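Local coordinates for capsular polysaccharide biosynthesis protein (Vibrio cholerae, PDB 1XPJ) that is of unknown function but probably belongs to the haloacid dehalogenase-like hydrolases and may act in capsular polysaccharide biosynthesis, at residues V6-T11 with P67-W72. Sequence-based numbering, arbitrary orientation. Where two conformers were deposited one is given.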
loop_
_atom_site.group_PDB
_atom_site.type_symbol
_atom_site.label_atom_id
_atom_site.label_comp_id
_atom_site.label_asym_id
_atom_site.label_seq_id
_atom_site.Cartn_x
_atom_site.Cartn_y
_atom_site.Cartn_z
ATOM N N VAL A 6 -16.220 -5.108 1.213
ATOM C CA VAL A 6 -17.331 -4.579 0.430
ATOM C C VAL A 6 -16.892 -3.462 -0.505
ATOM O O VAL A 6 -16.357 -2.427 -0.060
ATOM C CB VAL A 6 -18.435 -4.001 1.347
ATOM C CG1 VAL A 6 -19.694 -3.682 0.539
ATOM C CG2 VAL A 6 -18.727 -4.959 2.521
ATOM N N ASP A 7 -17.134 -3.670 -1.794
ATOM C CA ASP A 7 -16.900 -2.658 -2.813
ATOM C C ASP A 7 -17.886 -1.496 -2.577
ATOM O O ASP A 7 -18.884 -1.655 -1.857
ATOM C CB ASP A 7 -17.113 -3.302 -4.180
ATOM C CG ASP A 7 -16.685 -2.421 -5.338
ATOM O OD1 ASP A 7 -15.657 -1.726 -5.251
ATOM O OD2 ASP A 7 -17.328 -2.383 -6.412
ATOM N N LEU A 8 -17.618 -0.326 -3.161
ATOM C CA LEU A 8 -18.461 0.824 -2.873
ATOM C C LEU A 8 -19.402 1.134 -4.034
ATOM O O LEU A 8 -20.613 0.993 -3.876
ATOM C CB LEU A 8 -17.594 2.030 -2.491
ATOM C CG LEU A 8 -18.176 3.431 -2.293
ATOM C CD1 LEU A 8 -19.234 3.473 -1.196
ATOM C CD2 LEU A 8 -17.018 4.368 -1.951
ATOM N N ASP A 9 -18.842 1.547 -5.180
ATOM C CA ASP A 9 -19.617 1.940 -6.348
ATOM C C ASP A 9 -20.239 0.737 -7.060
ATOM O O ASP A 9 -19.528 -0.143 -7.549
ATOM C CB ASP A 9 -18.742 2.736 -7.335
ATOM C CG ASP A 9 -18.190 4.028 -6.732
ATOM O OD1 ASP A 9 -18.982 4.884 -6.309
ATOM O OD2 ASP A 9 -16.975 4.281 -6.638
ATOM N N GLY A 10 -21.565 0.707 -7.127
ATOM C CA GLY A 10 -22.270 -0.393 -7.755
ATOM C C GLY A 10 -22.704 -1.467 -6.771
ATOM O O GLY A 10 -23.554 -2.294 -7.098
ATOM N N THR A 11 -22.117 -1.457 -5.574
ATOM C CA THR A 11 -22.454 -2.433 -4.540
ATOM C C THR A 11 -23.269 -1.749 -3.469
ATOM O O THR A 11 -24.360 -2.203 -3.137
ATOM C CB THR A 11 -21.167 -3.030 -3.917
ATOM O OG1 THR A 11 -20.574 -3.922 -4.857
ATOM C CG2 THR A 11 -21.483 -3.944 -2.721
ATOM N N PRO A 67 -12.718 12.039 2.044
ATOM C CA PRO A 67 -13.761 12.843 2.703
ATOM C C PRO A 67 -15.177 12.586 2.186
ATOM O O PRO A 67 -16.065 12.388 3.011
ATOM C CB PRO A 67 -13.332 14.293 2.429
ATOM C CG PRO A 67 -11.846 14.202 2.275
ATOM C CD PRO A 67 -11.589 12.878 1.598
ATOM N N ILE A 68 -15.374 12.555 0.871
ATOM C CA ILE A 68 -16.698 12.364 0.277
ATOM C C ILE A 68 -17.253 10.969 0.504
ATOM O O ILE A 68 -18.461 10.813 0.663
ATOM C CB ILE A 68 -16.691 12.730 -1.229
ATOM C CG1 ILE A 68 -16.809 14.241 -1.379
ATOM C CG2 ILE A 68 -17.839 12.054 -2.003
ATOM C CD1 ILE A 68 -16.274 14.767 -2.695
ATOM N N ILE A 69 -16.373 9.965 0.544
ATOM C CA ILE A 69 -16.789 8.613 0.889
ATOM C C ILE A 69 -17.357 8.557 2.311
ATOM O O ILE A 69 -18.467 8.060 2.525
ATOM C CB ILE A 69 -15.622 7.620 0.738
ATOM C CG1 ILE A 69 -15.224 7.465 -0.731
ATOM C CG2 ILE A 69 -15.947 6.255 1.413
ATOM C CD1 ILE A 69 -13.903 6.735 -0.913
ATOM N N THR A 70 -16.600 9.058 3.280
ATOM C CA THR A 70 -17.017 8.954 4.674
ATOM C C THR A 70 -18.304 9.726 4.906
ATOM O O THR A 70 -19.252 9.200 5.478
ATOM C CB THR A 70 -15.892 9.415 5.629
ATOM O OG1 THR A 70 -15.796 10.842 5.626
ATOM C CG2 THR A 70 -14.529 8.933 5.134
ATOM N N GLU A 71 -18.332 10.966 4.435
ATOM C CA GLU A 71 -19.538 11.788 4.480
ATOM C C GLU A 71 -20.758 11.023 3.941
ATOM O O GLU A 71 -21.767 10.997 4.544
ATOM C CB GLU A 71 -19.312 13.098 3.701
ATOM C CG GLU A 71 -20.526 14.026 3.749
ATOM C CD GLU A 71 -20.394 15.207 2.806
ATOM O OE1 GLU A 71 -20.529 15.007 1.576
ATOM O OE2 GLU A 71 -20.162 16.330 3.304
ATOM N N TRP A 72 -20.610 10.384 2.777
ATOM C CA TRP A 72 -21.694 9.632 2.160
ATOM C C TRP A 72 -22.106 8.412 2.986
ATOM O O TRP A 72 -23.300 8.163 3.192
ATOM C CB TRP A 72 -21.319 9.222 0.735
ATOM C CG TRP A 72 -22.447 8.638 -0.046
ATOM C CD1 TRP A 72 -23.310 9.311 -0.878
ATOM C CD2 TRP A 72 -22.858 7.262 -0.073
ATOM N NE1 TRP A 72 -24.215 8.435 -1.431
ATOM C CE2 TRP A 72 -23.965 7.170 -0.955
ATOM C CE3 TRP A 72 -22.389 6.082 0.542
ATOM C CZ2 TRP A 72 -24.612 5.947 -1.232
ATOM C CZ3 TRP A 72 -23.033 4.871 0.265
ATOM C CH2 TRP A 72 -24.133 4.815 -0.614
#
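Leu8, the residue between the two aspartates of what looks like the DxDx(T/V) signature of haloacid dehalogenase-like hydrolases, reaches from the loop after strand 3-6 to Ile69 and Trp72 on helix 66-75. The contact is small, about 125 Å² in all, buried and purely apolar. Leu8 points its CB at the helix and holds CG anti to the backbone N (chi1 173°), which carries the fork of two methyls out from the loop. One prong, CD2, meets the branched side of Ile69, 3.8 Å from Ile69 CG1 and 4.0 Å from both Ile69 CG2 and Ile69 CD1, so a single methyl touches all three carbons beyond CB. The other prong, CD1, lies obliquely against the six-membered part of the Trp72 indole, 4.3 Å from Trp72 CZ3, a looser approach. Ile69 and Trp72 stand three residues apart, nearly one helical turn, and Leu8 bridges them. The indole extends back toward the loop because Trp72 CG is anti to its own backbone N (chi1 -171°), while its NE1 is taken by the carbonyl O of Val23. On the loop side, Asp9 OD1 forms a salt bridge with Arg49 NH2. Alternate signature positions thus carry the polar groups, and Leu8, between the two aspartates, packs on Ile69 and Trp72. Strand 42-47, the middle of the three parallel strands of this chain, lies against the same side chains: Leu8 rests on Ile45 and Thr47, Ile69 also on Thr47, and Arg49 just beyond the strand touches both. Helix 66-75 is thereby joined to the loop leaving strand 3-6, whose Val6 pairs with a strand of the second subunit.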